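Local structure of beta-catenin homolog sys-1 (Caenorhabditis elegans, 3C2G) at residues A276-V281 with S312-L317; R203-F208 with L270-D275. The protein acts as a transcriptional coregulator in the Wnt signalling asymmetry pathway, binding the TCF factor POP-1 directly and activating or repressing target genes. One frame throughout, in Å; residues are numbered along the deposited sequence.

Contact 1 (A276-V281 with S312-L317); sequences AIDGFV and SDAKAL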
ATOM      1  N   ALA A 276      14.011  -2.158   4.733  1.00 36.10           N
ATOM      2  CA  ALA A 276      13.717  -0.748   4.577  1.00 34.86           C
ATOM      3  C   ALA A 276      12.704  -0.264   5.610  1.00 34.34           C
ATOM      4  O   ALA A 276      12.944   0.744   6.278  1.00 33.86           O
ATOM      5  CB  ALA A 276      13.229  -0.459   3.168  1.00 35.12           C
ATOM      6  N   ILE A 277      11.587  -0.984   5.752  1.00 33.69           N
ATOM      7  CA  ILE A 277      10.554  -0.596   6.724  1.00 33.57           C
ATOM      8  C   ILE A 277      11.057  -0.696   8.164  1.00 32.51           C
ATOM      9  O   ILE A 277      10.683   0.124   9.001  1.00 32.56           O
ATOM     10  CB  ILE A 277       9.178  -1.332   6.530  1.00 33.81           C
ATOM     11  CG1 ILE A 277       9.218  -2.751   7.101  1.00 34.27           C
ATOM     12  CG2 ILE A 277       8.741  -1.305   5.046  1.00 32.74           C
ATOM     13  CD1 ILE A 277       7.910  -3.495   7.020  1.00 34.61           C
ATOM     14  N   ASP A 278      11.928  -1.669   8.445  1.00 31.77           N
ATOM     15  CA  ASP A 278      12.566  -1.757   9.774  1.00 30.88           C
ATOM     16  C   ASP A 278      13.530  -0.593  10.010  1.00 30.23           C
ATOM     17  O   ASP A 278      13.590  -0.051  11.119  1.00 30.84           O
ATOM     18  CB  ASP A 278      13.234  -3.120  10.017  1.00 30.91           C
ATOM     19  CG  ASP A 278      12.234  -4.187  10.500  0.50 32.78           C
ATOM     20  OD1 ASP A 278      11.666  -4.036  11.605  0.50 33.19           O
ATOM     21  OD2 ASP A 278      12.009  -5.182   9.775  0.50 34.46           O
ATOM     22  N   GLY A 279      14.248  -0.176   8.968  1.00 28.73           N
ATOM     23  CA  GLY A 279      15.103   1.017   9.061  1.00 27.46           C
ATOM     24  C   GLY A 279      14.303   2.268   9.387  1.00 27.27           C
ATOM     25  O   GLY A 279      14.704   3.083  10.211  1.00 27.23           O
ATOM     26  N   PHE A 280      13.153   2.397   8.742  1.00 27.09           N
ATOM     27  CA  PHE A 280      12.264   3.523   8.929  1.00 26.87           C
ATOM     28  C   PHE A 280      11.714   3.551  10.364  1.00 27.37           C
ATOM     29  O   PHE A 280      11.679   4.607  11.030  1.00 27.52           O
ATOM     30  CB  PHE A 280      11.141   3.423   7.888  1.00 26.32           C
ATOM     31  CG  PHE A 280      10.134   4.536   7.957  1.00 26.15           C
ATOM     32  CD1 PHE A 280      10.489   5.838   7.623  1.00 24.08           C
ATOM     33  CD2 PHE A 280       8.821   4.273   8.336  1.00 26.86           C
ATOM     34  CE1 PHE A 280       9.553   6.860   7.674  1.00 24.81           C
ATOM     35  CE2 PHE A 280       7.872   5.291   8.385  1.00 24.56           C
ATOM     36  CZ  PHE A 280       8.241   6.588   8.055  1.00 25.00           C
ATOM     37  N   VAL A 281      11.317   2.385  10.857  1.00 27.51           N
ATOM     38  CA  VAL A 281      10.807   2.295  12.210  1.00 27.44           C
ATOM     39  C   VAL A 281      11.886   2.573  13.258  1.00 28.88           C
ATOM     40  O   VAL A 281      11.603   3.210  14.257  1.00 30.44           O
ATOM     41  CB  VAL A 281      10.094   0.963  12.457  1.00 28.28           C
ATOM     42  CG1 VAL A 281       9.679   0.817  13.939  1.00 25.48           C
ATOM     43  CG2 VAL A 281       8.877   0.834  11.520  1.00 24.68           C
ATOM     44  N   SER A 312       3.427  -1.601   8.806  1.00 26.03           N
ATOM     45  CA  SER A 312       2.810  -2.147  10.002  1.00 27.12           C
ATOM     46  C   SER A 312       3.309  -3.546  10.390  1.00 28.58           C
ATOM     47  O   SER A 312       3.245  -3.922  11.554  1.00 28.39           O
ATOM     48  CB  SER A 312       1.289  -2.156   9.849  1.00 26.68           C
ATOM     49  OG  SER A 312       0.889  -3.012   8.799  1.00 23.35           O
ATOM     50  N   ASP A 313       3.805  -4.303   9.417  1.00 29.44           N
ATOM     51  CA  ASP A 313       4.333  -5.631   9.685  1.00 31.16           C
ATOM     52  C   ASP A 313       5.802  -5.653  10.145  1.00 31.27           C
ATOM     53  O   ASP A 313       6.409  -6.715  10.257  1.00 32.13           O
ATOM     54  CB  ASP A 313       4.089  -6.562   8.490  1.00 31.96           C
ATOM     55  CG  ASP A 313       4.718  -6.050   7.187  1.00 39.50           C
ATOM     56  OD1 ASP A 313       4.519  -4.864   6.809  1.00 42.94           O
ATOM     57  OD2 ASP A 313       5.401  -6.856   6.512  1.00 46.43           O
ATOM     58  N   ALA A 314       6.365  -4.493  10.456  1.00 31.61           N
ATOM     59  CA  ALA A 314       7.766  -4.417  10.847  1.00 32.04           C
ATOM     60  C   ALA A 314       8.037  -5.027  12.231  1.00 33.79           C
ATOM     61  O   ALA A 314       7.348  -4.723  13.210  1.00 33.52           O
ATOM     62  CB  ALA A 314       8.241  -2.991  10.800  1.00 31.68           C
ATOM     63  N   LYS A 315       9.060  -5.875  12.309  1.00 35.67           N
ATOM     64  CA  LYS A 315       9.425  -6.510  13.571  1.00 37.37           C
ATOM     65  C   LYS A 315       9.954  -5.480  14.570  1.00 35.91           C
ATOM     66  O   LYS A 315       9.769  -5.652  15.790  1.00 35.80           O
ATOM     67  CB  LYS A 315      10.433  -7.651  13.349  1.00 38.27           C
ATOM     68  CG  LYS A 315       9.800  -8.986  12.850  1.00 41.90           C
ATOM     69  CD  LYS A 315      10.867  -9.889  12.192  1.00 41.86           C
ATOM     70  CE  LYS A 315      10.594 -11.380  12.438  1.00 50.35           C
ATOM     71  NZ  LYS A 315       9.490 -11.943  11.587  1.00 52.21           N
ATOM     72  N   ALA A 316      10.580  -4.408  14.060  1.00 33.61           N
ATOM     73  CA  ALA A 316      11.049  -3.302  14.917  1.00 31.57           C
ATOM     74  C   ALA A 316       9.933  -2.623  15.716  1.00 31.04           C
ATOM     75  O   ALA A 316      10.205  -1.970  16.718  1.00 30.55           O
ATOM     76  CB  ALA A 316      11.817  -2.281  14.116  1.00 31.07           C
ATOM     77  N   LEU A 317       8.677  -2.774  15.290  1.00 30.88           N
ATOM     78  CA  LEU A 317       7.556  -2.216  16.058  1.00 31.07           C
ATOM     79  C   LEU A 317       7.398  -2.903  17.431  1.00 32.47           C
ATOM     80  O   LEU A 317       6.695  -2.392  18.314  1.00 33.12           O
ATOM     81  CB  LEU A 317       6.260  -2.204  15.240  1.00 30.55           C
ATOM     82  CG  LEU A 317       6.150  -1.103  14.154  1.00 29.60           C
ATOM     83  CD1 LEU A 317       5.311  -1.548  12.966  1.00 27.62           C
ATOM     84  CD2 LEU A 317       5.604   0.199  14.705  1.00 26.19           C
TER

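Contact 2 (R203-F208 with L270-D275); sequences RLKDYF and LLHDSD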
ATOM      1  N   ARG A 203      17.618  -1.230  -6.743  1.00 61.88           N
ATOM      2  CA  ARG A 203      18.895  -0.872  -6.132  1.00 60.97           C
ATOM      3  C   ARG A 203      19.062   0.624  -5.972  1.00 58.62           C
ATOM      4  O   ARG A 203      19.833   1.068  -5.125  1.00 58.75           O
ATOM      5  CB  ARG A 203      20.105  -1.513  -6.834  1.00 61.44           C
ATOM      6  CG  ARG A 203      20.256  -1.239  -8.315  1.00 63.04           C
ATOM      7  CD  ARG A 203      21.255  -2.233  -8.929  1.00 63.88           C
ATOM      8  NE  ARG A 203      20.945  -2.494 -10.336  1.00 69.35           N
ATOM      9  CZ  ARG A 203      21.503  -1.865 -11.369  1.00 70.69           C
ATOM     10  NH1 ARG A 203      22.434  -0.933 -11.178  1.00 71.84           N
ATOM     11  NH2 ARG A 203      21.129  -2.177 -12.602  1.00 71.27           N
ATOM     12  N   LEU A 204      18.335   1.404  -6.766  1.00 56.32           N
ATOM     13  CA  LEU A 204      18.393   2.851  -6.602  1.00 54.27           C
ATOM     14  C   LEU A 204      17.706   3.243  -5.301  1.00 52.63           C
ATOM     15  O   LEU A 204      18.160   4.149  -4.599  1.00 52.15           O
ATOM     16  CB  LEU A 204      17.805   3.596  -7.803  1.00 54.43           C
ATOM     17  CG  LEU A 204      18.324   5.029  -7.977  1.00 53.73           C
ATOM     18  CD1 LEU A 204      19.848   5.073  -7.988  1.00 53.77           C
ATOM     19  CD2 LEU A 204      17.771   5.666  -9.236  1.00 53.72           C
ATOM     20  N   LYS A 205      16.634   2.529  -4.974  1.00 50.95           N
ATOM     21  CA  LYS A 205      15.961   2.690  -3.697  1.00 50.22           C
ATOM     22  C   LYS A 205      16.934   2.438  -2.556  1.00 50.45           C
ATOM     23  O   LYS A 205      17.055   3.262  -1.640  1.00 49.92           O
ATOM     24  CB  LYS A 205      14.755   1.760  -3.600  1.00 49.37           C
ATOM     25  CG  LYS A 205      13.626   2.166  -4.516  1.00 47.60           C
ATOM     26  CD  LYS A 205      12.527   1.148  -4.511  1.00 45.24           C
ATOM     27  CE  LYS A 205      11.517   1.419  -5.602  1.00 42.62           C
ATOM     28  NZ  LYS A 205      10.423   0.420  -5.531  1.00 42.73           N
ATOM     29  N   ASP A 206      17.648   1.316  -2.644  1.00 50.76           N
ATOM     30  CA  ASP A 206      18.647   0.936  -1.651  1.00 50.94           C
ATOM     31  C   ASP A 206      19.844   1.863  -1.626  1.00 51.01           C
ATOM     32  O   ASP A 206      20.495   2.003  -0.596  1.00 51.69           O
ATOM     33  CB  ASP A 206      19.116  -0.498  -1.877  1.00 51.13           C
ATOM     34  CG  ASP A 206      18.124  -1.519  -1.377  1.00 52.67           C
ATOM     35  OD1 ASP A 206      17.188  -1.150  -0.638  1.00 55.60           O
ATOM     36  OD2 ASP A 206      18.281  -2.703  -1.722  1.00 55.57           O
ATOM     37  N   TYR A 207      20.162   2.483  -2.754  1.00 51.27           N
ATOM     38  CA  TYR A 207      21.242   3.455  -2.733  1.00 51.69           C
ATOM     39  C   TYR A 207      20.797   4.701  -1.971  1.00 50.73           C
ATOM     40  O   TYR A 207      21.548   5.235  -1.156  1.00 50.39           O
ATOM     41  CB  TYR A 207      21.771   3.808  -4.137  1.00 52.89           C
ATOM     42  CG  TYR A 207      22.837   4.880  -4.076  1.00 53.94           C
ATOM     43  CD1 TYR A 207      24.062   4.631  -3.454  1.00 54.08           C
ATOM     44  CD2 TYR A 207      22.607   6.156  -4.594  1.00 55.63           C
ATOM     45  CE1 TYR A 207      25.041   5.618  -3.364  1.00 55.18           C
ATOM     46  CE2 TYR A 207      23.586   7.158  -4.512  1.00 56.26           C
ATOM     47  CZ  TYR A 207      24.800   6.875  -3.895  1.00 55.92           C
ATOM     48  OH  TYR A 207      25.774   7.851  -3.803  1.00 56.44           O
ATOM     49  N   PHE A 208      19.567   5.138  -2.228  1.00 49.82           N
ATOM     50  CA  PHE A 208      19.008   6.307  -1.544  1.00 49.70           C
ATOM     51  C   PHE A 208      18.816   6.104  -0.045  1.00 49.03           C
ATOM     52  O   PHE A 208      19.085   7.005   0.737  1.00 49.32           O
ATOM     53  CB  PHE A 208      17.693   6.748  -2.190  1.00 49.79           C
ATOM     54  CG  PHE A 208      17.861   7.353  -3.553  1.00 50.05           C
ATOM     55  CD1 PHE A 208      18.949   8.169  -3.840  1.00 50.85           C
ATOM     56  CD2 PHE A 208      16.911   7.128  -4.546  1.00 50.57           C
ATOM     57  CE1 PHE A 208      19.095   8.729  -5.099  1.00 52.33           C
ATOM     58  CE2 PHE A 208      17.046   7.687  -5.805  1.00 48.94           C
ATOM     59  CZ  PHE A 208      18.136   8.488  -6.082  1.00 51.28           C
ATOM     60  N   LEU A 270      10.031   4.152  -1.590  1.00 32.75           N
ATOM     61  CA  LEU A 270      11.368   3.739  -1.206  1.00 34.14           C
ATOM     62  C   LEU A 270      11.365   2.472  -0.365  1.00 35.09           C
ATOM     63  O   LEU A 270      12.231   1.618  -0.520  1.00 35.69           O
ATOM     64  CB  LEU A 270      12.065   4.848  -0.433  1.00 34.63           C
ATOM     65  CG  LEU A 270      12.653   5.986  -1.248  1.00 35.67           C
ATOM     66  CD1 LEU A 270      12.975   7.137  -0.310  1.00 36.59           C
ATOM     67  CD2 LEU A 270      13.901   5.511  -1.998  1.00 35.29           C
ATOM     68  N   LEU A 271      10.390   2.358   0.534  1.00 34.73           N
ATOM     69  CA  LEU A 271      10.387   1.281   1.516  1.00 34.36           C
ATOM     70  C   LEU A 271       9.848  -0.022   0.928  1.00 35.06           C
ATOM     71  O   LEU A 271       8.759  -0.471   1.272  1.00 34.94           O
ATOM     72  CB  LEU A 271       9.609   1.724   2.756  1.00 33.17           C
ATOM     73  CG  LEU A 271      10.096   3.048   3.344  1.00 29.55           C
ATOM     74  CD1 LEU A 271       9.119   3.512   4.399  1.00 27.64           C
ATOM     75  CD2 LEU A 271      11.541   2.992   3.885  1.00 26.49           C
ATOM     76  N   HIS A 272      10.624  -0.610   0.026  1.00 36.32           N
ATOM     77  CA  HIS A 272      10.166  -1.736  -0.785  1.00 38.22           C
ATOM     78  C   HIS A 272      10.118  -3.088  -0.054  1.00 39.56           C
ATOM     79  O   HIS A 272       9.337  -3.971  -0.419  1.00 40.66           O
ATOM     80  CB  HIS A 272      11.010  -1.836  -2.060  1.00 38.19           C
ATOM     81  CG  HIS A 272      12.480  -1.975  -1.809  1.00 40.06           C
ATOM     82  ND1 HIS A 272      13.156  -3.164  -1.988  1.00 40.54           N
ATOM     83  CD2 HIS A 272      13.407  -1.076  -1.393  1.00 40.63           C
ATOM     84  CE1 HIS A 272      14.435  -2.988  -1.700  1.00 40.39           C
ATOM     85  NE2 HIS A 272      14.613  -1.733  -1.328  1.00 39.81           N
ATOM     86  N   ASP A 273      10.942  -3.251   0.978  1.00 40.00           N
ATOM     87  CA  ASP A 273      11.054  -4.534   1.665  1.00 40.12           C
ATOM     88  C   ASP A 273      11.202  -4.392   3.175  1.00 40.02           C
ATOM     89  O   ASP A 273      11.193  -3.276   3.706  1.00 39.98           O
ATOM     90  CB  ASP A 273      12.229  -5.342   1.094  1.00 40.76           C
ATOM     91  CG  ASP A 273      13.585  -4.676   1.323  1.00 42.38           C
ATOM     92  OD1 ASP A 273      13.723  -3.822   2.225  1.00 45.42           O
ATOM     93  OD2 ASP A 273      14.532  -5.027   0.597  1.00 44.72           O
ATOM     94  N   SER A 274      11.360  -5.543   3.838  1.00 39.43           N
ATOM     95  CA  SER A 274      11.462  -5.651   5.293  1.00 38.60           C
ATOM     96  C   SER A 274      12.602  -4.852   5.919  1.00 38.19           C
ATOM     97  O   SER A 274      12.432  -4.269   6.994  1.00 37.09           O
ATOM     98  CB  SER A 274      11.595  -7.119   5.688  1.00 38.90           C
ATOM     99  OG  SER A 274      10.451  -7.843   5.258  1.00 40.59           O
ATOM    100  N   ASP A 275      13.761  -4.835   5.263  1.00 37.83           N
ATOM    101  CA  ASP A 275      14.914  -4.140   5.812  1.00 38.73           C
ATOM    102  C   ASP A 275      14.661  -2.633   5.799  1.00 38.10           C
ATOM    103  O   ASP A 275      15.025  -1.926   6.751  1.00 38.08           O
ATOM    104  CB  ASP A 275      16.196  -4.482   5.039  1.00 40.20           C
ATOM    105  CG  ASP A 275      16.756  -5.872   5.390  1.00 45.40           C
ATOM    106  OD1 ASP A 275      17.004  -6.140   6.592  1.00 48.39           O
ATOM    107  OD2 ASP A 275      16.950  -6.694   4.459  1.00 48.67           O
TER

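Contact 1 (A276-V281 with S312-L317)
The backbone N-H of Ala316 gives its hydrogen to Asp278 OD1, 2.7 Å away, and meets that oxygen nearly along its C-O axis, with an N-H...O angle of 155°. The carboxylate reaches across from helix 274-282 to the start of the 3-10 segment 315-317. The N of Lys315 lies near the same oxygen, but its angle is too poor for a bond. Beside this bond runs an apolar seam in which two alanine methyls fit against the helix. Ala314 CB is touched by Ile277 CD1 at 3.8 Å and by Val281 CG2 at 3.9 Å. Val281 straddles the two alanines: its CG1, anti to the backbone N (chi1 174°), packs on Ala316 CB at 3.8 Å and brushes Leu317 CG. At the other end, Ile277 CD1 comes up to Asp313 OD1, the two side chains crossing at about a right angle. That carboxylate makes a salt bridge to a basic side chain of the bound peptide, which also packs on Ile277. The contact thus ties helix 274-282 to the loop after helix 298-311 and sets Asp313 in the surface that meets the peptide, where its negative charge probably helps to hold the basic peptide side chain.

Contact 2 (R203-F208 with L270-D275)
His272 NE2 donates to Asp206 OD1 over 2.7 Å, at an N-H...O angle of 161°. The oxygen lies in the plane of the imidazole, at its edge, whereas the ring nitrogen approaches from above the carboxylate plane, about 45° out of it. The Lys205 side chain passes obliquely across the histidine: its CB is 3.8 Å and its CD 3.9 Å from His272 CD2, and the extended chain carries NZ on to a weak hydrogen bond with Leu269 O. Next to this polar pair the contact turns apolar, with Leu270 CD2 set against Lys205 CA at 3.9 Å and against Phe208 CB at 4.0 Å, close to the edge of the phenylalanine ring.

In the next shell, His272 CG stands between its backbone N and carbonyl carbon (chi1 57°), which turns the ring toward helix 202-210. The inverse gamma turn centred on Leu271 swings the chain out of helix 251-270 just ahead of it. Asp273 CG lies over one face of the imidazole, 3.4 Å above its plane and offset toward the rim, while Asp273 OD1 caps helix 274-282 through Ala276 N. Phe208 is held by an edge-to-face stack with Phe194, and Leu270 also packs on Ile198, Leu224 and Leu228. Exchanging His272 for a leucine would probably leave Asp206 OD1 without its ring N-H partner and helix 202-210 without its polar tie to the turn. The carboxylates would tend to favour a protonated imidazole, Lys205 NZ, 5.7 Å from His272 ND1, would partly offset this, and the bond needs only a neutral ring.

From the N terminus, helix 202-210 comes first, and contact 2 closes a loop of 61 residues when the turn after helix 251-270 returns to it. Contact 1 opens only after that, on helix 274-282, and closes a shorter loop of 30 residues at 312-317, beyond helix 298-311. The two loops therefore follow one another in series, neither nested nor crossed, with centres about 13 Å apart. Leu271 joins them: its CD1 packs on Phe280 CG at 3.8 Å and its CD2 on Ala276 O. Helix 274-282 and the turn before it thus link helix 202-210 on one side to the peptide-contacting 312-317 segment on the other, along the helical stack of the armadillo domain.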